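Local coordinates for protein short chain dehydrogenase (A0QTM2 homolog) (Mycobacterium thermoresistibile, PDB 3SC4) that is probably an NAD(P)-dependent oxidoreductase of the short-chain dehydrogenase family, though its substrate is not established, at residues I96-I104 with I123-S132; T193-A201 with R217-A228. All coordinates share one frame; numbering follows the deposited sequence.

Contact 1: residues I96-I104 with I123-S132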
loop_
_atom_site.group_PDB
_atom_site.type_symbol
_atom_site.label_atom_id
_atom_site.label_comp_id
_atom_site.label_asym_id
_atom_site.label_seq_id
_atom_site.Cartn_x
_atom_site.Cartn_y
_atom_site.Cartn_z
ATOM N N ILE B 96 7.878 -13.364 -18.956
ATOM C CA ILE B 96 7.853 -13.438 -17.523
ATOM C C ILE B 96 8.438 -12.151 -16.904
ATOM O O ILE B 96 9.514 -11.692 -17.284
ATOM C CB ILE B 96 8.662 -14.644 -17.042
ATOM C CG1 ILE B 96 8.123 -15.916 -17.681
ATOM C CG2 ILE B 96 8.640 -14.749 -15.476
ATOM C CD1 ILE B 96 9.054 -17.073 -17.531
ATOM N N CYS B 97 7.680 -11.557 -15.984
ATOM C CA CYS B 97 8.122 -10.425 -15.204
ATOM C C CYS B 97 8.113 -10.849 -13.743
ATOM O O CYS B 97 7.059 -11.193 -13.213
ATOM C CB CYS B 97 7.158 -9.269 -15.399
ATOM S SG CYS B 97 7.554 -7.827 -14.381
ATOM N N VAL B 98 9.280 -10.884 -13.111
ATOM C CA VAL B 98 9.356 -11.207 -11.695
ATOM C C VAL B 98 9.753 -9.969 -10.922
ATOM O O VAL B 98 10.806 -9.424 -11.141
ATOM C CB VAL B 98 10.369 -12.309 -11.400
ATOM C CG1 VAL B 98 10.539 -12.459 -9.901
ATOM C CG2 VAL B 98 9.929 -13.615 -12.036
ATOM N N ASN B 99 8.888 -9.536 -10.015
ATOM C CA ASN B 99 9.176 -8.424 -9.121
ATOM C C ASN B 99 9.755 -8.953 -7.825
ATOM O O ASN B 99 9.019 -9.388 -6.931
ATOM C CB ASN B 99 7.910 -7.604 -8.839
ATOM C CG ASN B 99 7.360 -6.953 -10.082
ATOM O OD1 ASN B 99 8.020 -6.127 -10.690
ATOM N ND2 ASN B 99 6.156 -7.329 -10.466
ATOM N N ASN B 100 11.086 -8.931 -7.755
ATOM C CA ASN B 100 11.827 -9.439 -6.591
ATOM C C ASN B 100 12.600 -8.359 -5.815
ATOM O O ASN B 100 12.884 -8.554 -4.673
ATOM C CB ASN B 100 12.760 -10.579 -7.038
ATOM C CG ASN B 100 13.860 -10.911 -5.997
ATOM O OD1 ASN B 100 13.563 -11.369 -4.883
ATOM N ND2 ASN B 100 15.131 -10.656 -6.367
ATOM N N ALA B 101 12.916 -7.225 -6.412
ATOM C CA ALA B 101 13.648 -6.168 -5.703
ATOM C C ALA B 101 12.948 -5.853 -4.393
ATOM O O ALA B 101 11.722 -5.758 -4.344
ATOM C CB ALA B 101 13.749 -4.931 -6.540
ATOM N N SER B 102 13.724 -5.704 -3.326
ATOM C CA SER B 102 13.138 -5.540 -2.022
ATOM C C SER B 102 13.939 -4.645 -1.124
ATOM O O SER B 102 15.040 -4.243 -1.436
ATOM C CB SER B 102 12.925 -6.903 -1.367
ATOM O OG SER B 102 14.159 -7.479 -1.011
ATOM N N ALA B 103 13.326 -4.285 -0.020
ATOM C CA ALA B 103 13.953 -3.446 0.963
ATOM C C ALA B 103 13.257 -3.744 2.289
ATOM O O ALA B 103 12.044 -3.928 2.332
ATOM C CB ALA B 103 13.813 -1.992 0.588
ATOM N N ILE B 104 14.031 -3.790 3.358
ATOM C CA ILE B 104 13.517 -4.227 4.639
ATOM C C ILE B 104 14.046 -3.363 5.793
ATOM O O ILE B 104 15.186 -2.952 5.791
ATOM C CB ILE B 104 13.850 -5.697 4.865
ATOM C CG1 ILE B 104 13.111 -6.213 6.105
ATOM C CG2 ILE B 104 15.362 -5.879 4.957
ATOM C CD1 ILE B 104 12.850 -7.781 6.116
ATOM N N ILE B 123 11.138 1.183 -3.826
ATOM C CA ILE B 123 11.590 0.004 -4.510
ATOM C C ILE B 123 10.457 -1.015 -4.667
ATOM O O ILE B 123 10.343 -1.654 -5.703
ATOM C CB ILE B 123 12.776 -0.635 -3.778
ATOM C CG1 ILE B 123 14.003 0.286 -3.883
ATOM C CG2 ILE B 123 13.086 -1.950 -4.388
ATOM C CD1 ILE B 123 15.218 -0.154 -3.044
ATOM N N GLN B 124 9.613 -1.156 -3.663
ATOM C CA GLN B 124 8.659 -2.266 -3.644
ATOM C C GLN B 124 7.265 -1.946 -4.192
ATOM O O GLN B 124 6.711 -2.729 -4.977
ATOM C CB GLN B 124 8.567 -2.876 -2.228
ATOM C CG GLN B 124 9.759 -3.769 -1.936
ATOM C CD GLN B 124 10.074 -4.019 -0.459
ATOM O OE1 GLN B 124 10.535 -5.119 -0.104
ATOM N NE2 GLN B 124 9.884 -3.006 0.388
ATOM N N VAL B 125 6.684 -0.835 -3.765
ATOM C CA VAL B 125 5.327 -0.501 -4.177
ATOM C C VAL B 125 5.422 0.224 -5.493
ATOM O O VAL B 125 4.905 -0.234 -6.485
ATOM C CB VAL B 125 4.622 0.375 -3.171
ATOM C CG1 VAL B 125 3.197 0.604 -3.606
ATOM C CG2 VAL B 125 4.705 -0.262 -1.767
ATOM N N ARG B 126 6.139 1.329 -5.507
ATOM C CA ARG B 126 6.345 2.081 -6.728
ATOM C C ARG B 126 7.115 1.245 -7.756
ATOM O O ARG B 126 6.742 1.186 -8.926
ATOM C CB ARG B 126 7.076 3.373 -6.415
ATOM C CG ARG B 126 7.111 4.339 -7.583
ATOM C CD ARG B 126 7.754 5.657 -7.192
ATOM N NE ARG B 126 7.852 6.626 -8.289
ATOM C CZ ARG B 126 8.907 6.778 -9.088
ATOM N NH1 ARG B 126 9.958 5.974 -8.976
ATOM N NH2 ARG B 126 8.911 7.730 -10.033
ATOM N N GLY B 127 8.172 0.582 -7.310
ATOM C CA GLY B 127 8.976 -0.241 -8.195
ATOM C C GLY B 127 8.208 -1.375 -8.854
ATOM O O GLY B 127 8.340 -1.606 -10.071
ATOM N N THR B 128 7.399 -2.090 -8.077
ATOM C CA THR B 128 6.612 -3.184 -8.655
ATOM C C THR B 128 5.638 -2.637 -9.689
ATOM O O THR B 128 5.407 -3.278 -10.727
ATOM C CB THR B 128 5.877 -3.981 -7.576
ATOM O OG1 THR B 128 6.854 -4.625 -6.739
ATOM C CG2 THR B 128 4.928 -5.025 -8.191
ATOM N N TYR B 129 5.091 -1.452 -9.410
ATOM C CA TYR B 129 4.180 -0.788 -10.322
ATOM C C TYR B 129 4.921 -0.419 -11.629
ATOM O O TYR B 129 4.501 -0.804 -12.720
ATOM C CB TYR B 129 3.592 0.454 -9.645
ATOM C CG TYR B 129 2.544 1.181 -10.465
ATOM C CD1 TYR B 129 1.216 0.794 -10.419
ATOM C CD2 TYR B 129 2.878 2.253 -11.274
ATOM C CE1 TYR B 129 0.258 1.458 -11.152
ATOM C CE2 TYR B 129 1.915 2.909 -12.035
ATOM C CZ TYR B 129 0.609 2.500 -11.957
ATOM O OH TYR B 129 -0.362 3.118 -12.687
ATOM N N ALA B 130 6.034 0.303 -11.511
ATOM C CA ALA B 130 6.779 0.786 -12.694
ATOM C C ALA B 130 7.308 -0.370 -13.565
ATOM O O ALA B 130 7.127 -0.387 -14.780
ATOM C CB ALA B 130 7.926 1.705 -12.257
ATOM N N VAL B 131 7.943 -1.343 -12.930
ATOM C CA VAL B 131 8.447 -2.501 -13.651
ATOM C C VAL B 131 7.305 -3.252 -14.358
ATOM O O VAL B 131 7.438 -3.578 -15.545
ATOM C CB VAL B 131 9.211 -3.460 -12.702
ATOM C CG1 VAL B 131 9.339 -4.857 -13.293
ATOM C CG2 VAL B 131 10.588 -2.886 -12.362
ATOM N N SER B 132 6.202 -3.516 -13.637
ATOM C CA SER B 132 5.088 -4.262 -14.201
ATOM C C SER B 132 4.451 -3.487 -15.337
ATOM O O SER B 132 4.192 -4.038 -16.378
ATOM C CB SER B 132 4.024 -4.614 -13.144
ATOM O OG SER B 132 4.518 -5.486 -12.115
HETATM O O HOH W 1 10.001 -4.690 -6.785
#
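Asn99 ND2 is held by two hydroxyls: Ser132 OG of the helix, and Thr149 OG1 of the neighbouring strand end. The bond from Asn99 ND2 to Ser132 OG is 3.0 Å long with 148° at the hydrogen. The hydroxyl lies somewhat off the amide plane. Ser132 OG in turn donates to Thr128 O, which fixes its orientation. The Asn99 side chain leaves with CG anti to the carbonyl carbon (chi1 -64°). This brings Asn99 ND2 to 3.5 Å from Thr128 CG2. Val131 CG1 touches Asn99 OD1 and lies 3.6 Å from Cys97 SG.

The chain then leaves strand 96-99 as a loop beside the helix. Ala103 N donates to Gln124 OE1 at 2.9 Å, from above the Gln124 amide plane (C=O...N angle 96°) and not along a lone pair. Gln124 NE2 returns a weak bond to Ala103 O, and also bonds Met120 O. Ile123 CG2 covers Ala101 CB at 3.7 Å. One water links Ala101 O, Ile123 O and Thr128 OG1.

Residues 99-102 correspond to the NNAG motif of short-chain dehydrogenases, with Ser102 at the glycine position. Asn99 thus ties the strand end to the helix, and Gln124 holds the following loop by the backbone of Ala103.

Contact 2: residues T193-A201 with R217-A228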
loop_
_atom_site.group_PDB
_atom_site.type_symbol
_atom_site.label_atom_id
_atom_site.label_comp_id
_atom_site.label_asym_id
_atom_site.label_seq_id
_atom_site.Cartn_x
_atom_site.Cartn_y
_atom_site.Cartn_z
ATOM N N THR B 193 1.159 -13.624 -6.548
ATOM C CA THR B 193 2.236 -13.389 -5.587
ATOM C C THR B 193 2.705 -14.722 -5.031
ATOM O O THR B 193 1.954 -15.702 -5.021
ATOM C CB THR B 193 1.785 -12.490 -4.427
ATOM O OG1 THR B 193 0.797 -13.184 -3.669
ATOM C CG2 THR B 193 1.200 -11.167 -4.932
ATOM N N LEU B 194 3.937 -14.741 -4.528
ATOM C CA LEU B 194 4.545 -15.975 -4.024
ATOM C C LEU B 194 5.442 -15.654 -2.865
ATOM O O LEU B 194 6.308 -14.764 -2.987
ATOM C CB LEU B 194 5.346 -16.656 -5.141
ATOM C CG LEU B 194 5.985 -18.015 -4.871
ATOM C CD1 LEU B 194 4.896 -19.031 -4.558
ATOM C CD2 LEU B 194 6.909 -18.494 -6.055
ATOM N N TRP B 195 5.272 -16.405 -1.773
ATOM C CA TRP B 195 5.899 -16.119 -0.479
ATOM C C TRP B 195 6.261 -17.440 0.238
ATOM O O TRP B 195 5.492 -18.396 0.193
ATOM C CB TRP B 195 4.896 -15.327 0.360
ATOM C CG TRP B 195 5.442 -14.648 1.603
ATOM C CD1 TRP B 195 5.103 -14.921 2.884
ATOM C CD2 TRP B 195 6.324 -13.530 1.655
ATOM N NE1 TRP B 195 5.744 -14.078 3.731
ATOM C CE2 TRP B 195 6.514 -13.218 3.004
ATOM C CE3 TRP B 195 7.007 -12.789 0.686
ATOM C CZ2 TRP B 195 7.359 -12.184 3.428
ATOM C CZ3 TRP B 195 7.845 -11.758 1.095
ATOM C CH2 TRP B 195 8.015 -11.467 2.464
ATOM N N PRO B 196 7.417 -17.505 0.909
ATOM C CA PRO B 196 7.827 -18.749 1.525
ATOM C C PRO B 196 7.341 -18.851 2.969
ATOM O O PRO B 196 7.173 -17.846 3.635
ATOM C CB PRO B 196 9.346 -18.638 1.487
ATOM C CG PRO B 196 9.602 -17.200 1.696
ATOM C CD PRO B 196 8.428 -16.458 1.111
ATOM N N ARG B 197 7.144 -20.057 3.465
ATOM C CA ARG B 197 6.590 -20.222 4.803
ATOM C C ARG B 197 7.621 -20.045 5.893
ATOM O O ARG B 197 7.258 -19.776 7.039
ATOM C CB ARG B 197 5.964 -21.615 4.981
ATOM C CG ARG B 197 4.621 -21.758 4.379
ATOM C CD ARG B 197 3.988 -23.067 4.783
ATOM N NE ARG B 197 2.597 -23.121 4.357
ATOM C CZ ARG B 197 1.540 -22.855 5.123
ATOM N NH1 ARG B 197 1.664 -22.498 6.395
ATOM N NH2 ARG B 197 0.329 -22.947 4.608
ATOM N N THR B 198 8.889 -20.262 5.569
ATOM C CA THR B 198 9.952 -20.137 6.547
ATOM C C THR B 198 10.873 -19.021 6.112
ATOM O O THR B 198 10.763 -18.530 4.992
ATOM C CB THR B 198 10.788 -21.401 6.601
ATOM O OG1 THR B 198 11.623 -21.455 5.432
ATOM C CG2 THR B 198 9.893 -22.640 6.686
ATOM N N THR B 199 11.807 -18.630 6.968
ATOM C CA THR B 199 12.869 -17.732 6.531
ATOM C C THR B 199 13.720 -18.528 5.570
ATOM O O THR B 199 13.848 -19.727 5.727
ATOM C CB THR B 199 13.758 -17.271 7.679
ATOM O OG1 THR B 199 14.148 -18.412 8.464
ATOM C CG2 THR B 199 12.998 -16.331 8.540
ATOM N N VAL B 200 14.287 -17.848 4.584
ATOM C CA VAL B 200 15.196 -18.454 3.617
ATOM C C VAL B 200 16.613 -17.972 3.843
ATOM O O VAL B 200 16.875 -16.776 3.782
ATOM C CB VAL B 200 14.809 -18.086 2.165
ATOM C CG1 VAL B 200 15.835 -18.665 1.215
ATOM C CG2 VAL B 200 13.405 -18.604 1.839
ATOM N N ALA B 201 17.521 -18.905 4.103
ATOM C CA ALA B 201 18.928 -18.585 4.367
ATOM C C ALA B 201 19.671 -18.484 3.037
ATOM O O ALA B 201 19.617 -19.382 2.220
ATOM C CB ALA B 201 19.555 -19.645 5.243
ATOM N N ARG B 217 16.676 -23.449 11.418
ATOM C CA ARG B 217 15.274 -23.070 11.366
ATOM C C ARG B 217 14.823 -22.575 9.988
ATOM O O ARG B 217 13.708 -22.129 9.850
ATOM C CB ARG B 217 14.995 -21.978 12.419
ATOM C CG ARG B 217 15.435 -22.334 13.868
ATOM C CD ARG B 217 14.542 -21.651 14.929
ATOM N NE ARG B 217 13.390 -22.483 15.303
ATOM C CZ ARG B 217 12.163 -22.035 15.590
ATOM N NH1 ARG B 217 11.854 -20.745 15.547
ATOM N NH2 ARG B 217 11.211 -22.900 15.911
ATOM N N SER B 218 15.688 -22.655 8.979
ATOM C CA SER B 218 15.455 -21.997 7.690
ATOM C C SER B 218 15.423 -22.983 6.538
ATOM O O SER B 218 15.765 -24.153 6.696
ATOM C CB SER B 218 16.550 -20.964 7.421
ATOM O OG SER B 218 16.554 -19.957 8.409
ATOM N N ARG B 219 15.014 -22.499 5.374
ATOM C CA ARG B 219 15.040 -23.295 4.143
ATOM C C ARG B 219 15.912 -22.628 3.084
ATOM O O ARG B 219 16.230 -21.434 3.180
ATOM C CB ARG B 219 13.625 -23.553 3.600
ATOM C CG ARG B 219 12.875 -24.629 4.378
ATOM C CD ARG B 219 11.532 -25.023 3.760
ATOM N NE ARG B 219 11.095 -26.290 4.338
ATOM C CZ ARG B 219 9.899 -26.550 4.869
ATOM N NH1 ARG B 219 8.913 -25.664 4.867
ATOM N NH2 ARG B 219 9.681 -27.748 5.382
ATOM N N LYS B 220 16.289 -23.424 2.086
ATOM C CA LYS B 220 17.148 -22.975 0.985
ATOM C C LYS B 220 16.380 -22.165 -0.073
ATOM O O LYS B 220 15.173 -22.292 -0.204
ATOM C CB LYS B 220 17.848 -24.178 0.328
ATOM C CG LYS B 220 18.727 -24.990 1.278
ATOM C CD LYS B 220 19.622 -25.996 0.544
ATOM C CE LYS B 220 18.929 -27.371 0.306
ATOM N NZ LYS B 220 19.657 -28.248 -0.726
ATOM N N PRO B 221 17.090 -21.317 -0.832
ATOM C CA PRO B 221 16.410 -20.479 -1.825
ATOM C C PRO B 221 15.703 -21.272 -2.903
ATOM O O PRO B 221 14.765 -20.778 -3.524
ATOM C CB PRO B 221 17.533 -19.632 -2.432
ATOM C CG PRO B 221 18.795 -20.091 -1.806
ATOM C CD PRO B 221 18.503 -20.938 -0.647
ATOM N N GLU B 222 16.152 -22.501 -3.109
ATOM C CA GLU B 222 15.492 -23.429 -4.023
ATOM C C GLU B 222 14.010 -23.607 -3.719
ATOM O O GLU B 222 13.247 -23.824 -4.618
ATOM C CB GLU B 222 16.201 -24.791 -4.017
ATOM C CG GLU B 222 17.490 -24.833 -4.876
ATOM C CD GLU B 222 18.776 -24.345 -4.155
ATOM O OE1 GLU B 222 18.724 -23.808 -3.022
ATOM O OE2 GLU B 222 19.863 -24.517 -4.754
ATOM N N VAL B 223 13.592 -23.510 -2.466
ATOM C CA VAL B 223 12.176 -23.618 -2.176
ATOM C C VAL B 223 11.388 -22.555 -2.937
ATOM O O VAL B 223 10.305 -22.840 -3.416
ATOM C CB VAL B 223 11.858 -23.558 -0.657
ATOM C CG1 VAL B 223 11.864 -22.114 -0.128
ATOM C CG2 VAL B 223 10.537 -24.210 -0.386
ATOM N N TYR B 224 11.964 -21.366 -3.097
ATOM C CA TYR B 224 11.352 -20.269 -3.850
ATOM C C TYR B 224 11.493 -20.475 -5.363
ATOM O O TYR B 224 10.540 -20.271 -6.123
ATOM C CB TYR B 224 12.022 -18.942 -3.469
ATOM C CG TYR B 224 11.114 -17.793 -3.065
ATOM C CD1 TYR B 224 9.980 -17.474 -3.792
ATOM C CD2 TYR B 224 11.455 -16.966 -1.982
ATOM C CE1 TYR B 224 9.166 -16.413 -3.431
ATOM C CE2 TYR B 224 10.645 -15.899 -1.613
ATOM C CZ TYR B 224 9.503 -15.631 -2.344
ATOM O OH TYR B 224 8.704 -14.578 -1.976
ATOM N N ALA B 225 12.693 -20.850 -5.806
ATOM C CA ALA B 225 12.956 -21.120 -7.240
ATOM C C ALA B 225 12.042 -22.220 -7.800
ATOM O O ALA B 225 11.380 -22.028 -8.813
ATOM C CB ALA B 225 14.420 -21.479 -7.468
ATOM N N ASP B 226 11.996 -23.365 -7.133
ATOM C CA ASP B 226 11.124 -24.470 -7.560
ATOM C C ASP B 226 9.645 -24.078 -7.522
ATOM O O ASP B 226 8.905 -24.414 -8.442
ATOM C CB ASP B 226 11.353 -25.731 -6.719
ATOM C CG ASP B 226 12.659 -26.444 -7.056
ATOM O OD1 ASP B 226 13.336 -26.052 -8.025
ATOM O OD2 ASP B 226 13.003 -27.422 -6.347
ATOM N N ALA B 227 9.209 -23.351 -6.493
ATOM C CA ALA B 227 7.790 -22.938 -6.443
ATOM C C ALA B 227 7.494 -21.973 -7.611
ATOM O O ALA B 227 6.498 -22.131 -8.317
ATOM C CB ALA B 227 7.401 -22.321 -5.081
ATOM N N ALA B 228 8.383 -21.009 -7.840
ATOM C CA ALA B 228 8.200 -20.039 -8.924
ATOM C C ALA B 228 8.023 -20.757 -10.255
ATOM O O ALA B 228 7.123 -20.434 -11.038
ATOM C CB ALA B 228 9.408 -19.084 -8.991
#
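In the Rossmann fold of this family, the end of strand 190-195 packs against helix 222-232, and here the main bump is the ring of Tyr224. It rises from the helix between Leu194 and Pro196. Leu194 meets the CE1 side of the ring, with Leu194 CG 3.8 Å from Tyr224 CE1. Pro196 meets the other side, with Pro196 CD 3.6 Å from Tyr224 CE2. The hydroxyl ends under the strand backbone, where Tyr224 OH donates to Leu194 O at 2.6 Å. Tyr224 has a chi1 of -129°, away from any staggered value. The ring stands up from the helix toward the strand in this setting.

Leu194 is the answering bump. It reaches down to the small residues one turn along the helix because its CG points opposite the backbone N (chi1 -176°). Leu194 CD2 lies 3.4 Å from Ala228 N and also touches the methyls of Ala227 and Ala228. Ile21 and Ile25 of helix 20-30 touch Tyr224 and Ala228, so a second helix adjoins this patch.

Beyond Pro196 the two segments run side by side and form a single parallel bridge. Arg219 N donates to Thr199 O, and Ala201 N donates to Arg219 O. Val200 CG1 settles against Pro221, 3.6 Å from Pro221 N, and Val200 CG2 faces Val223. Thr198 lies across the Arg219 side chain at about a right angle, its OG1 against CB. The guanidinium itself leads on to Asp261 and Glu246, with salt bridges to both. Farther along, Thr199 OG1 and Ser218 OG share a hydrogen bond of 2.9 Å, and either may be the donor.

In the fold
Both contacts belong to the same seven-stranded parallel sheet, and contact 1 is complete before the first residue of contact 2. Their centres are 18 Å apart and their nearest atoms about 6 Å, so they do not touch. Strand 146-149 lies between their strands, 96-99 and 190-195. Thr149 joins the two, bonding Asn99 by its hydroxyl and Leu194 through its backbone. Helix 114-135 of contact 1 packs with helix 164-183, while helix 222-232 of contact 2 packs with helix 20-30, as in the two helical layers of a Rossmann fold. The contacts thus hold helices on both faces of the sheet, and only contact 1 also reaches the second subunit, through Arg126 and Tyr129.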